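Local coordinates for penaeus monodon metallodensovirus major capsid protein (Penaeus monodon metallodensovirus, PDB 6WH7) that forms the major building block of a 60-subunit icosahedral shrimp densovirus capsid that probably encloses and protects the viral genome, at residues Ser129-Thr134 and Ala289-Glu294; Phe151-Tyr156 and Trp211-Asp216; Val239-Asp244 and Arg266-His271; Ile83-Met88 and Ile344-Thr349. All coordinates share one frame; numbering follows the deposited sequence.

Interaction 1 of 4, residues Ser129-Thr134 and Ala289-Glu294; sequences SNLILT and AQFTLE
Ile132 O is approached by two groups from the facing strand: it accepts the backbone N-H of Gln290 (Gln290 N to Ile132 O 2.6 Å) and lies 3.1 Å from Ala289 CA in a CA-H...O contact. Gln290 O is used in the same double way, taking Ile132 N and the CA-H of Leu131 at 3.2 Å from Leu131 CA. Further along, Ser129 and Thr292 form a second antiparallel hydrogen-bonded pair, with Thr292 N 2.6 Å from Ser129 O. Between the two pairs the register slips by one residue, Asn130 and Leu131 facing Phe291 alone: a beta bulge, where Asn130 takes positive phi (59°).

On one face, Ile132 and Gln290 run side by side. With CG of Gln290 turned opposite its backbone N (chi1 -170°) and the chain extended beyond it, OE1 comes to lie beside Ile132 CD1. Thr292 OG1 is hydrogen-bonded to Tyr210 OH of a neighbouring subunit. The other face is apolar. Leu131 CD1 bridges Ala289 CB (3.7 Å) and Phe291 CD2 (4.0 Å), and Leu133 CD2 reaches the same Ala289 CB.

Leu131, Leu133, Ala289 and Phe291 all pack on Met157 of strand 157-162 in the opposing sheet. The pair itself, with strand 59-75 flanking 289-294, belongs to what corresponds to the BIDG sheet of the parvoviral jelly roll.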
loop_
_atom_site.group_PDB
_atom_site.type_symbol
_atom_site.label_atom_id
_atom_site.label_comp_id
_atom_site.label_asym_id
_atom_site.label_seq_id
_atom_site.Cartn_x
_atom_site.Cartn_y
_atom_site.Cartn_z
ATOM N N SER A 129 -49.682 36.081 -67.817
ATOM C CA SER A 129 -49.861 34.688 -67.465
ATOM C C SER A 129 -50.587 33.950 -68.572
ATOM O O SER A 129 -51.420 34.520 -69.273
ATOM C CB SER A 129 -50.643 34.562 -66.165
ATOM O OG SER A 129 -50.875 33.209 -65.872
ATOM N N ASN A 130 -50.253 32.669 -68.716
ATOM C CA ASN A 130 -51.004 31.715 -69.528
ATOM C C ASN A 130 -51.079 32.177 -70.984
ATOM O O ASN A 130 -52.142 32.464 -71.535
ATOM C CB ASN A 130 -52.386 31.496 -68.913
ATOM C CG ASN A 130 -52.298 30.911 -67.529
ATOM O OD1 ASN A 130 -52.794 31.486 -66.571
ATOM N ND2 ASN A 130 -51.672 29.754 -67.417
ATOM N N LEU A 131 -49.897 32.214 -71.593
ATOM C CA LEU A 131 -49.761 32.687 -72.960
ATOM C C LEU A 131 -50.327 31.673 -73.934
ATOM O O LEU A 131 -50.032 30.482 -73.839
ATOM C CB LEU A 131 -48.297 32.954 -73.281
ATOM C CG LEU A 131 -48.001 33.420 -74.696
ATOM C CD1 LEU A 131 -48.622 34.763 -74.948
ATOM C CD2 LEU A 131 -46.538 33.476 -74.929
ATOM N N ILE A 132 -51.142 32.149 -74.871
ATOM C CA ILE A 132 -51.669 31.338 -75.959
ATOM C C ILE A 132 -51.285 32.012 -77.263
ATOM O O ILE A 132 -51.698 33.145 -77.524
ATOM C CB ILE A 132 -53.192 31.160 -75.875
ATOM C CG1 ILE A 132 -53.566 30.353 -74.643
ATOM C CG2 ILE A 132 -53.708 30.468 -77.115
ATOM C CD1 ILE A 132 -55.034 30.354 -74.363
ATOM N N LEU A 133 -50.510 31.318 -78.077
ATOM C CA LEU A 133 -50.005 31.847 -79.331
ATOM C C LEU A 133 -50.776 31.249 -80.495
ATOM O O LEU A 133 -51.098 30.060 -80.492
ATOM C CB LEU A 133 -48.521 31.536 -79.467
ATOM C CG LEU A 133 -47.615 32.176 -78.426
ATOM C CD1 LEU A 133 -46.257 31.575 -78.515
ATOM C CD2 LEU A 133 -47.533 33.661 -78.654
ATOM N N THR A 134 -51.078 32.084 -81.484
ATOM C CA THR A 134 -51.801 31.658 -82.671
ATOM C C THR A 134 -51.212 32.353 -83.890
ATOM O O THR A 134 -50.557 33.389 -83.781
ATOM C CB THR A 134 -53.307 31.960 -82.573
ATOM O OG1 THR A 134 -53.511 33.364 -82.424
ATOM C CG2 THR A 134 -53.940 31.248 -81.389
ATOM N N ALA A 289 -51.346 36.549 -79.865
ATOM C CA ALA A 289 -51.124 36.073 -78.516
ATOM C C ALA A 289 -52.319 36.403 -77.648
ATOM O O ALA A 289 -52.870 37.500 -77.727
ATOM C CB ALA A 289 -49.861 36.682 -77.912
ATOM N N GLN A 290 -52.729 35.435 -76.844
ATOM C CA GLN A 290 -53.586 35.685 -75.704
ATOM C C GLN A 290 -52.806 35.395 -74.434
ATOM O O GLN A 290 -52.014 34.455 -74.378
ATOM C CB GLN A 290 -54.829 34.805 -75.678
ATOM C CG GLN A 290 -55.781 35.298 -74.619
ATOM C CD GLN A 290 -56.723 34.263 -74.130
ATOM O OE1 GLN A 290 -56.616 33.100 -74.488
ATOM N NE2 GLN A 290 -57.654 34.666 -73.302
ATOM N N PHE A 291 -53.056 36.190 -73.408
ATOM C CA PHE A 291 -52.560 35.892 -72.077
ATOM C C PHE A 291 -53.490 36.556 -71.079
ATOM O O PHE A 291 -54.436 37.252 -71.450
ATOM C CB PHE A 291 -51.109 36.343 -71.914
ATOM C CG PHE A 291 -50.869 37.757 -72.314
ATOM C CD1 PHE A 291 -51.016 38.785 -71.413
ATOM C CD2 PHE A 291 -50.511 38.057 -73.605
ATOM C CE1 PHE A 291 -50.804 40.070 -71.794
ATOM C CE2 PHE A 291 -50.300 39.337 -73.983
ATOM C CZ PHE A 291 -50.440 40.346 -73.079
ATOM N N THR A 292 -53.218 36.329 -69.806
ATOM C CA THR A 292 -53.992 36.910 -68.727
ATOM C C THR A 292 -53.194 38.048 -68.116
ATOM O O THR A 292 -52.012 37.885 -67.808
ATOM C CB THR A 292 -54.321 35.860 -67.671
ATOM O OG1 THR A 292 -55.029 34.784 -68.286
ATOM C CG2 THR A 292 -55.182 36.448 -66.593
ATOM N N LEU A 293 -53.829 39.197 -67.964
ATOM C CA LEU A 293 -53.214 40.352 -67.332
ATOM C C LEU A 293 -53.810 40.505 -65.944
ATOM O O LEU A 293 -54.991 40.824 -65.803
ATOM C CB LEU A 293 -53.427 41.612 -68.161
ATOM C CG LEU A 293 -52.891 42.882 -67.516
ATOM C CD1 LEU A 293 -51.402 42.783 -67.356
ATOM C CD2 LEU A 293 -53.256 44.082 -68.337
ATOM N N GLU A 294 -52.998 40.267 -64.925
ATOM C CA GLU A 294 -53.347 40.565 -63.546
ATOM C C GLU A 294 -52.475 41.707 -63.062
ATOM O O GLU A 294 -51.257 41.556 -62.957
ATOM C CB GLU A 294 -53.165 39.349 -62.646
ATOM C CG GLU A 294 -54.211 38.290 -62.799
ATOM C CD GLU A 294 -53.952 37.109 -61.901
ATOM O OE1 GLU A 294 -52.824 36.994 -61.386
ATOM O OE2 GLU A 294 -54.881 36.312 -61.680
#

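Interaction 2 of 4, residues Phe151-Tyr156 and Trp211-Asp216; sequences FNTSPY and WKQGDD
The Tyr156 ring has Lys212 beside it, the two side chains running in the same direction, and it stacks with the ring of Tyr210. The aliphatic part of the lysine makes the contact: Lys212 CG lies 3.6 Å from Tyr156 CB, and Lys212 CE comes to 4.2 Å from Tyr156 CD2. Tyr156 CB faces the other segment, 3.4 Å from Trp211 O; CG, set between the backbone N and the carbonyl carbon (chi1 52°), then carries the ring away from it. The CB of Trp211 points away from 151-156, and its NE1 donates to Asp216 O, which stands 20° out of the ring plane.

The two segments are the connections after strand 150-151 and after strand 207-211. In jelly-roll terms they correspond to parts of the D-E and F-G loops, and in parvoviruses the D-E hairpin surrounds the five-fold axis. Consistent with that, Phe151 packs on Ser154 of one neighbouring subunit while Ser154 packs on Phe151 of another.

The polar link is made by Gln213, whose extended chain crosses Thr153 at about a right angle. Thr153 OG1 donates to Gln213 OE1 over 3.0 Å, at a C=O...O angle of 163°, so the hydroxyl sits nearly in line with the amide C=O. Gln213 is presented by a type II beta turn from Lys212 to Asp215, closed by Asp215 N to Lys212 O (3.0 Å). Lys212 N also donates to Asp215 OD2, from above the carboxylate plane.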
loop_
_atom_site.group_PDB
_atom_site.type_symbol
_atom_site.label_atom_id
_atom_site.label_comp_id
_atom_site.label_asym_id
_atom_site.label_seq_id
_atom_site.Cartn_x
_atom_site.Cartn_y
_atom_site.Cartn_z
ATOM N N PHE A 151 -53.830 27.524 -83.685
ATOM C CA PHE A 151 -52.871 27.476 -82.593
ATOM C C PHE A 151 -51.539 26.901 -83.045
ATOM O O PHE A 151 -51.491 25.986 -83.870
ATOM C CB PHE A 151 -53.410 26.624 -81.452
ATOM C CG PHE A 151 -54.657 27.151 -80.845
ATOM C CD1 PHE A 151 -54.606 28.100 -79.851
ATOM C CD2 PHE A 151 -55.885 26.701 -81.270
ATOM C CE1 PHE A 151 -55.754 28.583 -79.291
ATOM C CE2 PHE A 151 -57.033 27.187 -80.713
ATOM C CZ PHE A 151 -56.965 28.121 -79.717
ATOM N N ASN A 152 -50.456 27.449 -82.503
ATOM C CA ASN A 152 -49.137 26.852 -82.660
ATOM C C ASN A 152 -48.303 27.091 -81.410
ATOM O O ASN A 152 -48.284 28.198 -80.867
ATOM C CB ASN A 152 -48.445 27.387 -83.915
ATOM C CG ASN A 152 -48.492 28.891 -84.014
ATOM O OD1 ASN A 152 -48.456 29.604 -83.018
ATOM N ND2 ASN A 152 -48.600 29.379 -85.234
ATOM N N THR A 153 -47.643 26.033 -80.942
ATOM C CA THR A 153 -46.866 26.101 -79.712
ATOM C C THR A 153 -45.462 26.646 -79.936
ATOM O O THR A 153 -44.931 27.352 -79.071
ATOM C CB THR A 153 -46.802 24.715 -79.072
ATOM O OG1 THR A 153 -48.134 24.249 -78.827
ATOM C CG2 THR A 153 -46.053 24.761 -77.753
ATOM N N SER A 154 -44.860 26.337 -81.082
ATOM C CA SER A 154 -43.436 26.598 -81.278
ATOM C C SER A 154 -43.017 28.061 -81.157
ATOM O O SER A 154 -41.913 28.306 -80.640
ATOM C CB SER A 154 -43.000 26.020 -82.630
ATOM O OG SER A 154 -43.710 26.614 -83.696
ATOM N N PRO A 155 -43.795 29.063 -81.597
ATOM C CA PRO A 155 -43.311 30.440 -81.466
ATOM C C PRO A 155 -43.199 30.897 -80.023
ATOM O O PRO A 155 -43.375 30.120 -79.081
ATOM C CB PRO A 155 -44.366 31.253 -82.215
ATOM C CG PRO A 155 -44.985 30.309 -83.124
ATOM C CD PRO A 155 -45.035 29.027 -82.381
ATOM N N TYR A 156 -42.894 32.176 -79.851
ATOM C CA TYR A 156 -42.843 32.801 -78.543
ATOM C C TYR A 156 -43.235 34.255 -78.707
ATOM O O TYR A 156 -43.170 34.814 -79.802
ATOM C CB TYR A 156 -41.458 32.677 -77.910
ATOM C CG TYR A 156 -40.347 33.139 -78.812
ATOM C CD1 TYR A 156 -40.002 34.475 -78.902
ATOM C CD2 TYR A 156 -39.633 32.231 -79.568
ATOM C CE1 TYR A 156 -38.996 34.884 -79.728
ATOM C CE2 TYR A 156 -38.628 32.636 -80.386
ATOM C CZ TYR A 156 -38.311 33.957 -80.468
ATOM O OH TYR A 156 -37.299 34.351 -81.297
ATOM N N TRP A 211 -41.084 34.368 -74.310
ATOM C CA TRP A 211 -42.056 33.755 -73.427
ATOM C C TRP A 211 -42.939 32.845 -74.256
ATOM O O TRP A 211 -43.515 33.270 -75.258
ATOM C CB TRP A 211 -42.828 34.836 -72.677
ATOM C CG TRP A 211 -43.833 34.367 -71.701
ATOM C CD1 TRP A 211 -43.612 33.577 -70.626
ATOM C CD2 TRP A 211 -45.170 34.848 -71.567
ATOM N NE1 TRP A 211 -44.756 33.429 -69.894
ATOM C CE2 TRP A 211 -45.727 34.217 -70.447
ATOM C CE3 TRP A 211 -45.967 35.724 -72.309
ATOM C CZ2 TRP A 211 -47.040 34.426 -70.056
ATOM C CZ3 TRP A 211 -47.261 35.932 -71.913
ATOM C CH2 TRP A 211 -47.792 35.286 -70.803
ATOM N N LYS A 212 -43.015 31.589 -73.848
ATOM C CA LYS A 212 -43.566 30.522 -74.654
ATOM C C LYS A 212 -44.802 29.972 -73.967
ATOM O O LYS A 212 -45.016 30.189 -72.775
ATOM C CB LYS A 212 -42.533 29.416 -74.853
ATOM C CG LYS A 212 -41.316 29.855 -75.632
ATOM C CD LYS A 212 -40.350 28.721 -75.841
ATOM C CE LYS A 212 -39.224 29.117 -76.785
ATOM N NZ LYS A 212 -38.232 30.040 -76.165
ATOM N N GLN A 213 -45.644 29.298 -74.741
ATOM C CA GLN A 213 -46.752 28.580 -74.141
ATOM C C GLN A 213 -46.218 27.586 -73.126
ATOM O O GLN A 213 -45.266 26.852 -73.398
ATOM C CB GLN A 213 -47.569 27.853 -75.199
ATOM C CG GLN A 213 -48.318 28.740 -76.149
ATOM C CD GLN A 213 -49.131 27.930 -77.120
ATOM O OE1 GLN A 213 -48.820 26.774 -77.379
ATOM N NE2 GLN A 213 -50.192 28.516 -77.645
ATOM N N GLY A 214 -46.820 27.570 -71.949
ATOM C CA GLY A 214 -46.393 26.696 -70.895
ATOM C C GLY A 214 -45.372 27.287 -69.956
ATOM O O GLY A 214 -45.147 26.724 -68.883
ATOM N N ASP A 215 -44.743 28.397 -70.325
ATOM C CA ASP A 215 -43.832 29.054 -69.408
ATOM C C ASP A 215 -44.589 29.635 -68.225
ATOM O O ASP A 215 -45.789 29.904 -68.284
ATOM C CB ASP A 215 -43.047 30.161 -70.102
ATOM C CG ASP A 215 -41.934 29.635 -70.966
ATOM O OD1 ASP A 215 -41.604 28.440 -70.850
ATOM O OD2 ASP A 215 -41.364 30.424 -71.743
ATOM N N ASP A 216 -43.858 29.830 -67.136
ATOM C CA ASP A 216 -44.426 30.427 -65.946
ATOM C C ASP A 216 -44.788 31.881 -66.213
ATOM O O ASP A 216 -44.317 32.503 -67.165
ATOM C CB ASP A 216 -43.444 30.327 -64.784
ATOM C CG ASP A 216 -43.241 28.901 -64.318
ATOM O OD1 ASP A 216 -44.083 28.042 -64.645
ATOM O OD2 ASP A 216 -42.230 28.636 -63.634
#

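Interaction 3 of 4, residues Val239-Asp244 and Arg266-His271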
loop_
_atom_site.group_PDB
_atom_site.type_symbol
_atom_site.label_atom_id
_atom_site.label_comp_id
_atom_site.label_asym_id
_atom_site.label_seq_id
_atom_site.Cartn_x
_atom_site.Cartn_y
_atom_site.Cartn_z
ATOM N N VAL A 239 -47.462 56.766 -62.683
ATOM C CA VAL A 239 -47.246 56.438 -61.281
ATOM C C VAL A 239 -46.091 57.347 -60.892
ATOM O O VAL A 239 -45.268 57.683 -61.755
ATOM C CB VAL A 239 -46.902 54.961 -61.035
ATOM C CG1 VAL A 239 -47.657 54.028 -61.972
ATOM C CG2 VAL A 239 -45.423 54.744 -60.965
ATOM N N PRO A 240 -46.003 57.801 -59.649
ATOM C CA PRO A 240 -44.946 58.750 -59.289
ATOM C C PRO A 240 -43.563 58.225 -59.643
ATOM O O PRO A 240 -43.177 57.122 -59.259
ATOM C CB PRO A 240 -45.131 58.899 -57.782
ATOM C CG PRO A 240 -46.571 58.645 -57.581
ATOM C CD PRO A 240 -46.960 57.602 -58.555
ATOM N N GLN A 241 -42.808 59.037 -60.382
ATOM C CA GLN A 241 -41.493 58.654 -60.871
ATOM C C GLN A 241 -40.615 59.883 -60.948
ATOM O O GLN A 241 -41.080 60.955 -61.324
ATOM C CB GLN A 241 -41.556 58.024 -62.260
ATOM C CG GLN A 241 -42.275 56.721 -62.333
ATOM C CD GLN A 241 -42.426 56.255 -63.740
ATOM O OE1 GLN A 241 -42.313 57.028 -64.671
ATOM N NE2 GLN A 241 -42.722 54.993 -63.906
ATOM N N ASN A 242 -39.345 59.713 -60.625
ATOM C CA ASN A 242 -38.336 60.748 -60.790
ATOM C C ASN A 242 -37.469 60.341 -61.971
ATOM O O ASN A 242 -36.705 59.381 -61.877
ATOM C CB ASN A 242 -37.521 60.901 -59.512
ATOM C CG ASN A 242 -38.306 61.548 -58.398
ATOM O OD1 ASN A 242 -39.202 62.344 -58.639
ATOM N ND2 ASN A 242 -37.993 61.182 -57.171
ATOM N N ASN A 243 -37.584 61.068 -63.076
ATOM C CA ASN A 243 -37.040 60.634 -64.352
ATOM C C ASN A 243 -36.434 61.815 -65.084
ATOM O O ASN A 243 -36.497 62.957 -64.633
ATOM C CB ASN A 243 -38.120 60.036 -65.254
ATOM C CG ASN A 243 -38.660 58.760 -64.734
ATOM O OD1 ASN A 243 -38.019 58.084 -63.948
ATOM N ND2 ASN A 243 -39.845 58.402 -65.178
ATOM N N ASP A 244 -35.872 61.525 -66.255
ATOM C CA ASP A 244 -35.644 62.566 -67.242
ATOM C C ASP A 244 -36.952 63.127 -67.768
ATOM O O ASP A 244 -37.006 64.284 -68.192
ATOM C CB ASP A 244 -34.830 62.009 -68.404
ATOM C CG ASP A 244 -35.456 60.767 -68.998
ATOM O OD1 ASP A 244 -36.315 60.160 -68.334
ATOM O OD2 ASP A 244 -35.138 60.424 -70.150
ATOM N N ARG A 266 -36.193 57.436 -59.222
ATOM C CA ARG A 266 -36.883 56.159 -59.260
ATOM C C ARG A 266 -37.845 56.218 -60.432
ATOM O O ARG A 266 -38.711 57.092 -60.479
ATOM C CB ARG A 266 -37.623 55.884 -57.956
ATOM C CG ARG A 266 -38.144 54.485 -57.833
ATOM C CD ARG A 266 -38.993 54.359 -56.604
ATOM N NE ARG A 266 -38.241 54.591 -55.384
ATOM C CZ ARG A 266 -37.635 53.641 -54.689
ATOM N NH1 ARG A 266 -37.708 52.383 -55.085
ATOM N NH2 ARG A 266 -36.973 53.950 -53.591
ATOM N N GLY A 267 -37.689 55.302 -61.375
ATOM C CA GLY A 267 -38.527 55.311 -62.553
ATOM C C GLY A 267 -38.766 53.894 -63.009
ATOM O O GLY A 267 -38.183 52.947 -62.485
ATOM N N MET A 268 -39.646 53.750 -63.987
ATOM C CA MET A 268 -39.976 52.442 -64.526
ATOM C C MET A 268 -39.566 52.349 -65.978
ATOM O O MET A 268 -39.851 53.249 -66.767
ATOM C CB MET A 268 -41.460 52.132 -64.378
ATOM C CG MET A 268 -41.847 51.943 -62.952
ATOM S SD MET A 268 -43.437 51.171 -62.738
ATOM C CE MET A 268 -44.445 52.520 -63.110
ATOM N N ALA A 269 -38.907 51.254 -66.318
ATOM C CA ALA A 269 -38.471 51.025 -67.677
ATOM C C ALA A 269 -39.657 50.697 -68.570
ATOM O O ALA A 269 -40.713 50.253 -68.113
ATOM C CB ALA A 269 -37.450 49.895 -67.723
ATOM N N GLY A 270 -39.480 50.948 -69.864
ATOM C CA GLY A 270 -40.530 50.645 -70.814
ATOM C C GLY A 270 -40.699 49.158 -70.955
ATOM O O GLY A 270 -39.724 48.430 -71.157
ATOM N N HIS A 271 -41.927 48.688 -70.821
ATOM C CA HIS A 271 -42.230 47.294 -71.079
ATOM C C HIS A 271 -42.954 47.177 -72.406
ATOM O O HIS A 271 -43.831 47.981 -72.723
ATOM C CB HIS A 271 -43.044 46.654 -69.963
ATOM C CG HIS A 271 -42.277 46.471 -68.696
ATOM N ND1 HIS A 271 -42.827 45.904 -67.571
ATOM C CD2 HIS A 271 -41.011 46.808 -68.365
ATOM C CE1 HIS A 271 -41.923 45.868 -66.612
ATOM N NE2 HIS A 271 -40.815 46.419 -67.065
#
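A backbone hydrogen bond from Asn242 to Arg266 carries the polar part: Asn242 N lies 2.7 Å from Arg266 O with an angle of 150° at the hydrogen. The same oxygen takes a CA-H...O contact from Gln241 CA at 3.2 Å, so one carbonyl serves two consecutive residues.

Van der Waals contact gathers round Met268. Its chain bends at chi3 (-76°), bringing CE against Val239 CG2 and beside Gln241 NE2, and the methionine crosses both side chains at about a right angle. Gln241 CG also comes to 4.0 Å from Gly267 CA.

Asn243 OD1 lies 3.1 Å from Gly267 CA, a residue with no side chain at this point. The Asn242 amide is used elsewhere, its ND2 bonding to Met362 O and its OD1 to Ala248 N.

The contact joins the long loop between strands 229-230 and 257-262, part of the connection corresponding to the G-H loop of the parvoviral jelly roll, to the lead-in of strand 270-274. Asn242 packs on Ile258 of a neighbouring subunit, Val239 rests on Met88 of helix 88-92, and Met268 on His222 of strand 218-222.

Interaction 4 of 4, residues Ile83-Met88 and Ile344-Thr349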
loop_
_atom_site.group_PDB
_atom_site.type_symbol
_atom_site.label_atom_id
_atom_site.label_comp_id
_atom_site.label_asym_id
_atom_site.label_seq_id
_atom_site.Cartn_x
_atom_site.Cartn_y
_atom_site.Cartn_z
ATOM N N ILE A 83 -46.612 48.495 -73.062
ATOM C CA ILE A 83 -47.327 48.184 -71.831
ATOM C C ILE A 83 -47.426 49.478 -71.039
ATOM O O ILE A 83 -46.411 49.954 -70.518
ATOM C CB ILE A 83 -46.614 47.095 -71.018
ATOM C CG1 ILE A 83 -46.241 45.914 -71.907
ATOM C CG2 ILE A 83 -47.492 46.624 -69.891
ATOM C CD1 ILE A 83 -47.375 45.322 -72.615
ATOM N N PRO A 84 -48.599 50.069 -70.900
ATOM C CA PRO A 84 -48.727 51.331 -70.164
ATOM C C PRO A 84 -48.668 51.099 -68.660
ATOM O O PRO A 84 -49.519 51.568 -67.908
ATOM C CB PRO A 84 -50.095 51.843 -70.609
ATOM C CG PRO A 84 -50.854 50.623 -70.862
ATOM C CD PRO A 84 -49.904 49.595 -71.377
ATOM N N TRP A 85 -47.654 50.372 -68.221
ATOM C CA TRP A 85 -47.586 49.923 -66.845
ATOM C C TRP A 85 -47.020 50.995 -65.942
ATOM O O TRP A 85 -46.915 50.779 -64.735
ATOM C CB TRP A 85 -46.730 48.666 -66.761
ATOM C CG TRP A 85 -45.272 48.950 -66.747
ATOM C CD1 TRP A 85 -44.529 49.476 -67.749
ATOM C CD2 TRP A 85 -44.360 48.621 -65.701
ATOM N NE1 TRP A 85 -43.217 49.572 -67.364
ATOM C CE2 TRP A 85 -43.090 49.036 -66.110
ATOM C CE3 TRP A 85 -44.502 48.035 -64.441
ATOM C CZ2 TRP A 85 -41.971 48.881 -65.312
ATOM C CZ3 TRP A 85 -43.394 47.882 -63.656
ATOM C CH2 TRP A 85 -42.142 48.304 -64.090
ATOM N N ASN A 86 -46.617 52.126 -66.503
ATOM C CA ASN A 86 -46.191 53.267 -65.720
ATOM C C ASN A 86 -47.302 54.272 -65.489
ATOM O O ASN A 86 -47.057 55.318 -64.894
ATOM C CB ASN A 86 -44.973 53.940 -66.357
ATOM C CG ASN A 86 -45.212 54.374 -67.769
ATOM O OD1 ASN A 86 -46.128 53.902 -68.430
ATOM N ND2 ASN A 86 -44.389 55.292 -68.244
ATOM N N VAL A 87 -48.515 53.968 -65.920
ATOM C CA VAL A 87 -49.656 54.855 -65.772
ATOM C C VAL A 87 -50.471 54.387 -64.576
ATOM O O VAL A 87 -50.740 53.191 -64.434
ATOM C CB VAL A 87 -50.503 54.866 -67.052
ATOM C CG1 VAL A 87 -51.669 55.807 -66.917
ATOM C CG2 VAL A 87 -49.646 55.224 -68.231
ATOM N N MET A 88 -50.849 55.325 -63.706
ATOM C CA MET A 88 -51.708 54.985 -62.576
ATOM C C MET A 88 -53.022 54.389 -63.045
ATOM O O MET A 88 -53.525 53.431 -62.455
ATOM C CB MET A 88 -51.969 56.222 -61.719
ATOM C CG MET A 88 -50.802 56.704 -60.907
ATOM S SD MET A 88 -50.334 55.557 -59.615
ATOM C CE MET A 88 -51.764 55.683 -58.555
ATOM N N ILE A 344 -46.388 57.938 -74.701
ATOM C CA ILE A 344 -46.062 57.385 -73.398
ATOM C C ILE A 344 -44.574 57.571 -73.170
ATOM O O ILE A 344 -43.753 57.137 -73.983
ATOM C CB ILE A 344 -46.465 55.909 -73.273
ATOM C CG1 ILE A 344 -47.983 55.776 -73.292
ATOM C CG2 ILE A 344 -45.935 55.330 -71.994
ATOM C CD1 ILE A 344 -48.466 54.358 -73.365
ATOM N N GLN A 345 -44.236 58.233 -72.077
ATOM C CA GLN A 345 -42.874 58.420 -71.617
ATOM C C GLN A 345 -42.547 57.332 -70.611
ATOM O O GLN A 345 -43.414 56.898 -69.855
ATOM C CB GLN A 345 -42.731 59.787 -70.967
ATOM C CG GLN A 345 -42.998 60.922 -71.902
ATOM C CD GLN A 345 -43.120 62.229 -71.176
ATOM O OE1 GLN A 345 -43.475 62.263 -70.001
ATOM N NE2 GLN A 345 -42.825 63.319 -71.867
ATOM N N PHE A 346 -41.299 56.871 -70.607
ATOM C CA PHE A 346 -40.916 55.830 -69.657
ATOM C C PHE A 346 -39.856 56.291 -68.668
ATOM O O PHE A 346 -40.176 56.446 -67.489
ATOM C CB PHE A 346 -40.521 54.553 -70.387
ATOM C CG PHE A 346 -41.692 53.839 -70.966
ATOM C CD1 PHE A 346 -42.560 53.158 -70.139
ATOM C CD2 PHE A 346 -41.933 53.843 -72.317
ATOM C CE1 PHE A 346 -43.639 52.503 -70.648
ATOM C CE2 PHE A 346 -43.015 53.182 -72.827
ATOM C CZ PHE A 346 -43.864 52.511 -71.990
ATOM N N GLY A 347 -38.617 56.505 -69.075
ATOM C CA GLY A 347 -37.669 57.009 -68.116
ATOM C C GLY A 347 -37.350 56.029 -67.004
ATOM O O GLY A 347 -37.736 56.232 -65.855
ATOM N N PRO A 348 -36.714 54.913 -67.333
ATOM C CA PRO A 348 -36.341 53.945 -66.299
ATOM C C PRO A 348 -35.446 54.562 -65.241
ATOM O O PRO A 348 -34.900 55.654 -65.394
ATOM C CB PRO A 348 -35.585 52.874 -67.084
ATOM C CG PRO A 348 -35.054 53.589 -68.238
ATOM C CD PRO A 348 -36.108 54.566 -68.625
ATOM N N THR A 349 -35.317 53.852 -64.131
ATOM C CA THR A 349 -34.241 54.162 -63.207
ATOM C C THR A 349 -32.935 53.801 -63.896
ATOM O O THR A 349 -32.705 52.636 -64.231
ATOM C CB THR A 349 -34.414 53.377 -61.911
ATOM O OG1 THR A 349 -35.642 53.749 -61.282
ATOM C CG2 THR A 349 -33.301 53.656 -60.973
#
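The CB of Asn86 is directed toward 344-349, and its CG is set between the backbone N and the carbonyl carbon (chi1 57°). Next, CG comes to 3.8 Å from Phe346 CD1. At the tip the amide divides its contacts: OD1 lies 3.6 Å from Phe346 CE1 and 3.8 Å from Ile344 CG2, whereas ND2 donates to Gln345 O, though the modelled 2.5 Å is too short to be trusted and the angle at the hydrogen is only 121°. ND2 is also 3.4 Å from Phe346 CD1. The two side chains cross at about a right angle, yet the amide and ring planes are only 15° apart.

The Phe346 ring is bounded by further groups. Ile344 CG2 sits over one face, 3.5 Å above the plane and offset toward the rim, while Ile83 O meets the ring at its edge, in plane. Trp85 CD1 approaches Phe346 CE1, and the other branch of Ile344 touches Pro84, CD1 to CB, at 4.1 Å.

Asn86 is presented by a tightly folded backbone: Pro84 centres an inverse gamma turn, and a type I beta turn spans Pro84 to Val87. This bend leads from strand 79-83 into helix 88-92, and it packs on the end of strand 340-345, whose partner strand 169-179 supplies Val170 against Phe346. Trp85 stacks its ring with His271 of strand 270-274 and donates its NE1 to Ala269 O.

Overall arrangement
Along the chain, interaction 4 closes the widest loop, interaction 1 is nested within it, and interactions 2 and 3 follow in series inside interaction 1. Spatially they form two clusters. Interactions 1 and 2, centres 9 Å apart, touch near one end of the jelly roll, where both reach a neighbouring subunit. Interactions 3 and 4, centres 6 Å apart, lie near the middle of the chain and are joined by probable hydrogen bonds, Gly267 N to Thr349 OG1 and Val239 N to Asn86 O. The clusters stand 21 to 30 Å apart between centres. Strand 157-162 connects them, following interaction 2 and pairing with strand 270-274, so the barrel joins its end to the central packing.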